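PDB 4YJ6: aryl acylamidase from bacterium CSBL00001, which probably hydrolyses the amide bond of N-acyl arylamines, releasing an aromatic amine and a carboxylate. Local coordinates for residues 6-11 with 35-40; 28-33 with 78-83; 43-48 with 173-178. One frame throughout, in Å; residues are numbered along the deposited sequence.

Contact 1: 6-11 with 35-40; sequences SPVHWK and IDLIEQ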
loop_
_atom_site.group_PDB
_atom_site.type_symbol
_atom_site.label_atom_id
_atom_site.label_comp_id
_atom_site.label_asym_id
_atom_site.label_seq_id
_atom_site.Cartn_x
_atom_site.Cartn_y
_atom_site.Cartn_z
ATOM N N SER A 6 -19.939 2.914 -18.888
ATOM C CA SER A 6 -19.233 3.989 -18.186
ATOM C C SER A 6 -18.153 4.647 -19.068
ATOM O O SER A 6 -17.442 3.976 -19.813
ATOM C CB SER A 6 -18.603 3.444 -16.890
ATOM O OG SER A 6 -17.882 4.450 -16.211
ATOM N N PRO A 7 -18.039 5.977 -19.012
ATOM C CA PRO A 7 -16.932 6.538 -19.783
ATOM C C PRO A 7 -15.591 6.318 -19.095
ATOM O O PRO A 7 -14.564 6.518 -19.729
ATOM C CB PRO A 7 -17.267 8.042 -19.834
ATOM C CG PRO A 7 -18.209 8.269 -18.689
ATOM C CD PRO A 7 -18.994 7.008 -18.570
ATOM N N VAL A 8 -15.591 5.912 -17.823
ATOM C CA VAL A 8 -14.333 5.859 -17.070
ATOM C C VAL A 8 -14.015 4.497 -16.400
ATOM O O VAL A 8 -12.882 4.259 -16.045
ATOM C CB VAL A 8 -14.282 6.969 -16.010
ATOM C CG1 VAL A 8 -14.473 8.335 -16.686
ATOM C CG2 VAL A 8 -15.369 6.750 -14.930
ATOM N N HIS A 9 -14.992 3.621 -16.216
ATOM C CA HIS A 9 -14.737 2.337 -15.552
ATOM C C HIS A 9 -13.620 1.619 -16.290
ATOM O O HIS A 9 -13.654 1.507 -17.523
ATOM C CB HIS A 9 -16.011 1.476 -15.570
ATOM C CG HIS A 9 -16.050 0.411 -14.516
ATOM N ND1 HIS A 9 -17.009 -0.577 -14.502
ATOM C CD2 HIS A 9 -15.269 0.189 -13.428
ATOM C CE1 HIS A 9 -16.821 -1.365 -13.459
ATOM N NE2 HIS A 9 -15.772 -0.920 -12.785
ATOM N N TRP A 10 -12.625 1.149 -15.535
ATOM C CA TRP A 10 -11.486 0.387 -16.085
ATOM C C TRP A 10 -10.474 1.164 -16.952
ATOM O O TRP A 10 -9.495 0.580 -17.451
ATOM C CB TRP A 10 -11.965 -0.890 -16.833
ATOM C CG TRP A 10 -12.832 -1.791 -15.988
ATOM C CD1 TRP A 10 -14.188 -2.021 -16.126
ATOM C CD2 TRP A 10 -12.410 -2.580 -14.860
ATOM N NE1 TRP A 10 -14.620 -2.893 -15.149
ATOM C CE2 TRP A 10 -13.555 -3.254 -14.362
ATOM C CE3 TRP A 10 -11.175 -2.783 -14.227
ATOM C CZ2 TRP A 10 -13.503 -4.116 -13.251
ATOM C CZ3 TRP A 10 -11.117 -3.630 -13.133
ATOM C CH2 TRP A 10 -12.278 -4.297 -12.652
ATOM N N LYS A 11 -10.673 2.462 -17.148
ATOM C CA LYS A 11 -9.706 3.240 -17.898
ATOM C C LYS A 11 -8.444 3.420 -17.043
ATOM O O LYS A 11 -8.553 3.582 -15.816
ATOM C CB LYS A 11 -10.256 4.613 -18.258
ATOM C CG LYS A 11 -11.411 4.543 -19.256
ATOM C CD LYS A 11 -10.898 4.340 -20.691
ATOM C CE LYS A 11 -12.027 4.603 -21.720
ATOM N NZ LYS A 11 -13.060 3.524 -21.678
ATOM N N ILE A 35 -18.173 9.253 -9.482
ATOM C CA ILE A 35 -19.114 9.269 -8.374
ATOM C C ILE A 35 -20.169 8.187 -8.628
ATOM O O ILE A 35 -20.538 7.445 -7.723
ATOM C CB ILE A 35 -19.759 10.667 -8.222
ATOM C CG1 ILE A 35 -18.754 11.636 -7.596
ATOM C CG2 ILE A 35 -21.040 10.620 -7.351
ATOM C CD1 ILE A 35 -19.193 13.159 -7.647
ATOM N N ASP A 36 -20.633 8.092 -9.865
ATOM C CA ASP A 36 -21.632 7.089 -10.196
ATOM C C ASP A 36 -21.104 5.692 -9.869
ATOM O O ASP A 36 -21.833 4.862 -9.296
ATOM C CB ASP A 36 -22.000 7.131 -11.674
ATOM C CG ASP A 36 -22.789 8.371 -12.059
ATOM O OD1 ASP A 36 -23.368 9.024 -11.159
ATOM O OD2 ASP A 36 -22.812 8.666 -13.281
ATOM N N LEU A 37 -19.844 5.426 -10.234
ATOM C CA LEU A 37 -19.241 4.110 -9.965
ATOM C C LEU A 37 -19.117 3.849 -8.461
ATOM O O LEU A 37 -19.366 2.740 -8.005
ATOM C CB LEU A 37 -17.848 3.991 -10.617
ATOM C CG LEU A 37 -17.848 3.874 -12.131
ATOM C CD1 LEU A 37 -16.429 3.932 -12.653
ATOM C CD2 LEU A 37 -18.515 2.558 -12.577
ATOM N N ILE A 38 -18.714 4.863 -7.695
ATOM C CA ILE A 38 -18.618 4.686 -6.263
ATOM C C ILE A 38 -20.001 4.391 -5.706
ATOM O O ILE A 38 -20.173 3.478 -4.911
ATOM C CB ILE A 38 -18.030 5.939 -5.557
ATOM C CG1 ILE A 38 -16.543 6.123 -5.949
ATOM C CG2 ILE A 38 -18.218 5.815 -4.061
ATOM C CD1 ILE A 38 -15.920 7.504 -5.500
ATOM N N GLU A 39 -20.996 5.194 -6.089
ATOM C CA GLU A 39 -22.320 5.007 -5.519
ATOM C C GLU A 39 -22.926 3.651 -5.884
ATOM O O GLU A 39 -23.666 3.066 -5.096
ATOM C CB GLU A 39 -23.244 6.170 -5.944
ATOM C CG GLU A 39 -22.786 7.493 -5.365
ATOM C CD GLU A 39 -22.796 7.499 -3.841
ATOM O OE1 GLU A 39 -23.808 7.072 -3.231
ATOM O OE2 GLU A 39 -21.781 7.916 -3.247
ATOM N N GLN A 40 -22.596 3.155 -7.070
ATOM C CA GLN A 40 -23.163 1.924 -7.591
ATOM C C GLN A 40 -22.432 0.690 -7.039
ATOM O O GLN A 40 -23.059 -0.319 -6.715
ATOM C CB GLN A 40 -23.037 1.917 -9.108
ATOM C CG GLN A 40 -23.583 0.644 -9.742
ATOM C CD GLN A 40 -23.204 0.487 -11.205
ATOM O OE1 GLN A 40 -22.153 0.953 -11.637
ATOM N NE2 GLN A 40 -24.059 -0.193 -11.972
#
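Leu-37 alone carries the 35-40 side of this contact, and one of its methyls lies over the face of an imidazole: CD2 sits 4.0 Å from the centroid of the His-9 ring, 18° off the ring normal, a CH-pi contact displaced toward the CG side of the ring. The other methyl, CD1, fits against the bend of the N-terminal chain, 3.7 Å from His-9 CA and 3.8 Å from Val-8 CG2. Ser-6 comes up beside the same methyl with its OG, but that oxygen is engaged within its own segment. It accepts from the backbone N of Val-8 and, at 3.0 Å, from the backbone N of His-9, an ST turn and ST motif that fold the chain back over the serine hydroxyl, next to the leucine methyl. The imidazole is placed by CG standing anti to the backbone N (chi1 -158°), which turns one face to Leu-37 and the other to Trp-10, whose NE1 is 3.1 Å above the ring plane and over its centre. The far nitrogen, NE2, hydrogen-bonds to the backbone O of Asp-173, so the ring is gripped at its rim as well as sandwiched between leucine and indole. Cutting His-9 back to an alanine would probably uncover Leu-37 CD2 and Trp-10 NE1 alike and leave the Asp-173 carbonyl without this donor. Val-8 and His-9 also begin a type II beta turn, closed by Lys-11 N to Val-8 O. What results is an N-terminal arm, coiled by an ST motif and a beta turn, pinned to the flank of helix 27-45, with Pro-7 and Val-8 resting on Ser-33 a turn before Leu-37.

Contact 2: 28-33 with 78-83; sequences REVVES and GVPTLM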
loop_
_atom_site.group_PDB
_atom_site.type_symbol
_atom_site.label_atom_id
_atom_site.label_comp_id
_atom_site.label_asym_id
_atom_site.label_seq_id
_atom_site.Cartn_x
_atom_site.Cartn_y
_atom_site.Cartn_z
ATOM N N ARG A 28 -15.193 17.619 -15.341
ATOM C CA ARG A 28 -16.494 17.505 -14.689
ATOM C C ARG A 28 -17.114 16.138 -14.907
ATOM O O ARG A 28 -17.702 15.566 -13.999
ATOM C CB ARG A 28 -17.481 18.552 -15.228
ATOM C CG ARG A 28 -17.087 20.021 -15.017
ATOM C CD ARG A 28 -18.231 20.876 -15.566
ATOM N NE ARG A 28 -18.043 22.326 -15.479
ATOM C CZ ARG A 28 -18.463 23.078 -14.465
ATOM N NH1 ARG A 28 -19.076 22.502 -13.403
ATOM N NH2 ARG A 28 -18.288 24.414 -14.531
ATOM N N GLU A 29 -16.998 15.606 -16.131
ATOM C CA GLU A 29 -17.637 14.355 -16.439
ATOM C C GLU A 29 -16.843 13.208 -15.794
ATOM O O GLU A 29 -17.410 12.243 -15.335
ATOM C CB GLU A 29 -17.751 14.146 -17.950
ATOM C CG GLU A 29 -18.493 12.883 -18.271
ATOM C CD GLU A 29 -18.672 12.644 -19.768
ATOM O OE1 GLU A 29 -19.050 11.494 -20.144
ATOM O OE2 GLU A 29 -18.434 13.596 -20.559
ATOM N N VAL A 30 -15.527 13.346 -15.725
ATOM C CA VAL A 30 -14.742 12.333 -15.011
ATOM C C VAL A 30 -15.239 12.240 -13.568
ATOM O O VAL A 30 -15.441 11.155 -13.039
ATOM C CB VAL A 30 -13.249 12.671 -14.998
ATOM C CG1 VAL A 30 -12.534 11.634 -14.101
ATOM C CG2 VAL A 30 -12.674 12.635 -16.429
ATOM N N VAL A 31 -15.442 13.382 -12.917
ATOM C CA VAL A 31 -15.867 13.346 -11.506
ATOM C C VAL A 31 -17.264 12.725 -11.377
ATOM O O VAL A 31 -17.478 11.850 -10.541
ATOM C CB VAL A 31 -15.852 14.741 -10.908
ATOM C CG1 VAL A 31 -16.556 14.793 -9.558
ATOM C CG2 VAL A 31 -14.385 15.240 -10.825
ATOM N N GLU A 32 -18.231 13.166 -12.192
ATOM C CA GLU A 32 -19.602 12.652 -12.004
ATOM C C GLU A 32 -19.678 11.165 -12.326
ATOM O O GLU A 32 -20.373 10.414 -11.662
ATOM C CB GLU A 32 -20.609 13.427 -12.872
ATOM C CG GLU A 32 -20.653 14.922 -12.601
ATOM C CD GLU A 32 -21.097 15.303 -11.170
ATOM O OE1 GLU A 32 -21.651 14.459 -10.420
ATOM O OE2 GLU A 32 -20.890 16.499 -10.815
ATOM N N SER A 33 -18.941 10.733 -13.342
ATOM C CA SER A 33 -18.937 9.324 -13.723
ATOM C C SER A 33 -18.231 8.465 -12.680
ATOM O O SER A 33 -18.605 7.306 -12.481
ATOM C CB SER A 33 -18.267 9.135 -15.074
ATOM O OG SER A 33 -19.013 9.766 -16.105
ATOM N N GLY A 78 -6.936 15.514 -14.384
ATOM C CA GLY A 78 -8.220 14.855 -14.525
ATOM C C GLY A 78 -8.271 13.423 -13.998
ATOM O O GLY A 78 -9.324 12.822 -13.982
ATOM N N VAL A 79 -7.144 12.869 -13.568
ATOM C CA VAL A 79 -7.159 11.485 -13.089
ATOM C C VAL A 79 -7.829 11.455 -11.726
ATOM O O VAL A 79 -7.365 12.122 -10.810
ATOM C CB VAL A 79 -5.721 10.965 -12.950
ATOM C CG1 VAL A 79 -5.708 9.562 -12.260
ATOM C CG2 VAL A 79 -5.070 10.903 -14.309
ATOM N N PRO A 80 -8.900 10.658 -11.553
ATOM C CA PRO A 80 -9.575 10.615 -10.253
ATOM C C PRO A 80 -8.882 9.667 -9.292
ATOM O O PRO A 80 -8.429 8.615 -9.718
ATOM C CB PRO A 80 -10.962 10.083 -10.599
ATOM C CG PRO A 80 -10.726 9.167 -11.788
ATOM C CD PRO A 80 -9.574 9.819 -12.569
ATOM N N THR A 81 -8.828 10.014 -8.014
ATOM C CA THR A 81 -8.174 9.118 -7.071
ATOM C C THR A 81 -8.736 9.377 -5.676
ATOM O O THR A 81 -9.531 10.313 -5.481
ATOM C CB THR A 81 -6.620 9.306 -7.104
ATOM O OG1 THR A 81 -6.008 8.244 -6.346
ATOM C CG2 THR A 81 -6.202 10.655 -6.482
ATOM N N LEU A 82 -8.372 8.534 -4.715
ATOM C CA LEU A 82 -8.737 8.763 -3.311
ATOM C C LEU A 82 -7.510 8.518 -2.428
ATOM O O LEU A 82 -6.625 7.718 -2.817
ATOM C CB LEU A 82 -9.869 7.821 -2.869
ATOM C CG LEU A 82 -11.271 8.105 -3.412
ATOM C CD1 LEU A 82 -11.456 7.534 -4.817
ATOM C CD2 LEU A 82 -12.295 7.487 -2.467
HETATM N N MSE A 83 -7.450 9.202 -1.283
HETATM C CA MSE A 83 -6.298 9.031 -0.363
HETATM C C MSE A 83 -6.776 8.057 0.714
HETATM O O MSE A 83 -7.984 7.696 0.785
HETATM C CB MSE A 83 -5.893 10.367 0.264
HETATM C CG MSE A 83 -6.994 10.830 1.199
HETATM SE SE MSE A 83 -6.446 12.390 2.144
HETATM C CE MSE A 83 -4.909 11.721 3.138
#
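Val-30 is the residue of helix 27-45 that meets the start of strand 80-84, with its CA 7.0 Å from that of Gly-78. One methyl does nearly all the work: CG1, anti to the backbone N (chi1 174°), is directed at the loop and rests 3.4 Å from Gly-78 O. The same methyl reaches the pyrrolidine ring of Pro-80, 3.8 Å from its CD and equally near CG, and the two side chains cross at about a right angle. No hydrogen bond joins the segments, so apolar packing and the methyl against the carbonyl make up the contact. Gly-78 has phi 91° and psi -5°, angles at which a CB would collide with the preceding carbonyl oxygen, which by itself calls for glycine; Val-79 and Pro-80 then lead directly into the strand. After Val-30 in the helix, Val-31 turns to Leu-126 and to helix 53-69, the helix that Arg-28 also reaches through a salt bridge from its NE to Glu-64. Val-20 and Ile-16 of helix 13-21 touch Val-30 and Pro-80 respectively, so a second helix joins the same apolar cluster. This is helix-on-sheet packing at an edge: helix 27-45 lies against the entry of strand 80-84, an outermost strand of the three-stranded mixed sheet, in a buried contact within the amidase fold.

Contact 3: 43-48 with 173-178; sequences PGLNAV and DGIVPV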
loop_
_atom_site.group_PDB
_atom_site.type_symbol
_atom_site.label_atom_id
_atom_site.label_comp_id
_atom_site.label_asym_id
_atom_site.label_seq_id
_atom_site.Cartn_x
_atom_site.Cartn_y
_atom_site.Cartn_z
ATOM N N PRO A 43 -21.090 0.118 -2.365
ATOM C CA PRO A 43 -21.879 -0.451 -1.261
ATOM C C PRO A 43 -21.449 -1.853 -0.845
ATOM O O PRO A 43 -21.392 -2.103 0.353
ATOM C CB PRO A 43 -23.313 -0.467 -1.821
ATOM C CG PRO A 43 -23.345 0.781 -2.675
ATOM C CD PRO A 43 -21.952 0.810 -3.351
ATOM N N GLY A 44 -21.134 -2.738 -1.786
ATOM C CA GLY A 44 -20.674 -4.067 -1.421
ATOM C C GLY A 44 -19.238 -4.086 -0.903
ATOM O O GLY A 44 -18.917 -4.810 0.048
ATOM N N LEU A 45 -18.377 -3.298 -1.530
ATOM C CA LEU A 45 -16.961 -3.273 -1.162
ATOM C C LEU A 45 -16.678 -2.582 0.166
ATOM O O LEU A 45 -15.776 -2.995 0.869
ATOM C CB LEU A 45 -16.133 -2.556 -2.234
ATOM C CG LEU A 45 -16.214 -3.071 -3.657
ATOM C CD1 LEU A 45 -15.353 -2.118 -4.484
ATOM C CD2 LEU A 45 -15.790 -4.565 -3.780
ATOM N N ASN A 46 -17.392 -1.502 0.483
ATOM C CA ASN A 46 -17.190 -0.749 1.714
ATOM C C ASN A 46 -15.750 -0.253 1.786
ATOM O O ASN A 46 -15.092 -0.375 2.819
ATOM C CB ASN A 46 -17.560 -1.591 2.951
ATOM C CG ASN A 46 -17.635 -0.787 4.246
ATOM O OD1 ASN A 46 -18.152 0.344 4.292
ATOM N ND2 ASN A 46 -17.141 -1.385 5.336
ATOM N N ALA A 47 -15.298 0.328 0.680
ATOM C CA ALA A 47 -13.929 0.843 0.573
ATOM C C ALA A 47 -13.844 2.335 0.917
ATOM O O ALA A 47 -12.837 2.798 1.410
ATOM C CB ALA A 47 -13.395 0.590 -0.859
ATOM N N VAL A 48 -14.909 3.087 0.651
ATOM C CA VAL A 48 -14.878 4.544 0.841
ATOM C C VAL A 48 -15.382 4.916 2.225
ATOM O O VAL A 48 -16.429 4.433 2.654
ATOM C CB VAL A 48 -15.709 5.240 -0.273
ATOM C CG1 VAL A 48 -15.790 6.765 -0.041
ATOM C CG2 VAL A 48 -15.131 4.918 -1.639
ATOM N N ASP A 173 -11.515 -3.048 -8.490
ATOM C CA ASP A 173 -12.902 -3.076 -8.984
ATOM C C ASP A 173 -13.070 -2.096 -10.141
ATOM O O ASP A 173 -14.184 -1.918 -10.648
ATOM C CB ASP A 173 -13.882 -2.760 -7.851
ATOM C CG ASP A 173 -15.298 -3.294 -8.120
ATOM O OD1 ASP A 173 -15.411 -4.423 -8.613
ATOM O OD2 ASP A 173 -16.283 -2.579 -7.835
ATOM N N GLY A 174 -11.977 -1.458 -10.575
ATOM C CA GLY A 174 -12.016 -0.632 -11.767
ATOM C C GLY A 174 -12.497 0.810 -11.534
ATOM O O GLY A 174 -12.655 1.561 -12.497
ATOM N N ILE A 175 -12.693 1.192 -10.268
ATOM C CA ILE A 175 -13.428 2.419 -9.940
ATOM C C ILE A 175 -12.553 3.657 -10.097
ATOM O O ILE A 175 -13.031 4.682 -10.557
ATOM C CB ILE A 175 -14.021 2.331 -8.540
ATOM C CG1 ILE A 175 -15.116 1.248 -8.525
ATOM C CG2 ILE A 175 -14.678 3.693 -8.088
ATOM C CD1 ILE A 175 -15.551 0.828 -7.150
ATOM N N VAL A 176 -11.285 3.571 -9.696
ATOM C CA VAL A 176 -10.299 4.578 -10.037
ATOM C C VAL A 176 -9.031 3.836 -10.492
ATOM O O VAL A 176 -8.839 2.676 -10.103
ATOM C CB VAL A 176 -9.920 5.494 -8.855
ATOM C CG1 VAL A 176 -11.078 6.520 -8.534
ATOM C CG2 VAL A 176 -9.533 4.658 -7.626
ATOM N N PRO A 177 -8.190 4.490 -11.311
ATOM C CA PRO A 177 -7.017 3.765 -11.845
ATOM C C PRO A 177 -5.832 3.737 -10.886
ATOM O O PRO A 177 -4.953 2.902 -11.041
ATOM C CB PRO A 177 -6.649 4.555 -13.112
ATOM C CG PRO A 177 -7.162 5.978 -12.802
ATOM C CD PRO A 177 -8.407 5.781 -11.994
ATOM N N VAL A 178 -5.824 4.609 -9.891
ATOM C CA VAL A 178 -4.705 4.665 -8.930
ATOM C C VAL A 178 -5.307 5.107 -7.605
ATOM O O VAL A 178 -6.282 5.882 -7.574
ATOM C CB VAL A 178 -3.581 5.645 -9.389
ATOM C CG1 VAL A 178 -4.156 7.049 -9.667
ATOM C CG2 VAL A 178 -2.445 5.717 -8.317
#
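Leu-45 CD1 is the one leucine atom that meets the loop after helix 165-172, and it touches two very different partners. It lies 3.5 Å from Asp-173 OD2 and 3.7 Å from Asp-173 CB, so the methyl lies beside the stem and carboxylate of the aspartate, the two side chains crossing at a slant. It also meets Ile-175 CD1, methyl to methyl, at 4.0 Å. With CG anti to the carbonyl carbon (chi1 -56°), Leu-45 extends from the end of helix 27-45 toward both.

The carboxylate is held from elsewhere: OD2 takes salt bridges from Arg-41 NE and Arg-493 NH2, and these two cations probably favour the charged form of this buried group. The methyl therefore packs beside an ion pair, and Arg-493 itself also touches Leu-45. Behind Asp-173, the backbone closes helix 165-172 with a Schellman motif. There Gly-174 takes a positive phi of 85°, where a side chain would jam against the preceding carbonyl, and after this turn Ile-175 points its side chain toward the leucine. On the other segment, Asn-46, the first residue past helix 27-45, has positive phi, its ND2 bonded to the carbonyls of Phe-147 and Pro-149.

Ile-175 also packs on Ile-38 and on Leu-170, so it sits between helices 27-45 and 165-172. From the two segments the chain runs on into strand 48-51 of the small sheet and strand 178-183 at the margin of the large one.

How the contacts relate
From the N terminus, contact 1 closes the first loop, folding 6-11 back on helix 27-45 around helix 13-21. Contact 2 starts from 28-33, inside that loop, and ends beyond it at 78-83, so the two cross. Contact 3 opens at 43-48, after contact 1 has closed, and bridges to 173-178, crossing contact 2 in turn. All three use helix 27-45, at successive levels. The far segments also meet one another: Trp-10 N bonds to Gly-174 O, and Thr-81 OG1 to Val-178 O. Together they tie the N-terminal arm, the small sheet and the approach to the large sheet to one helix.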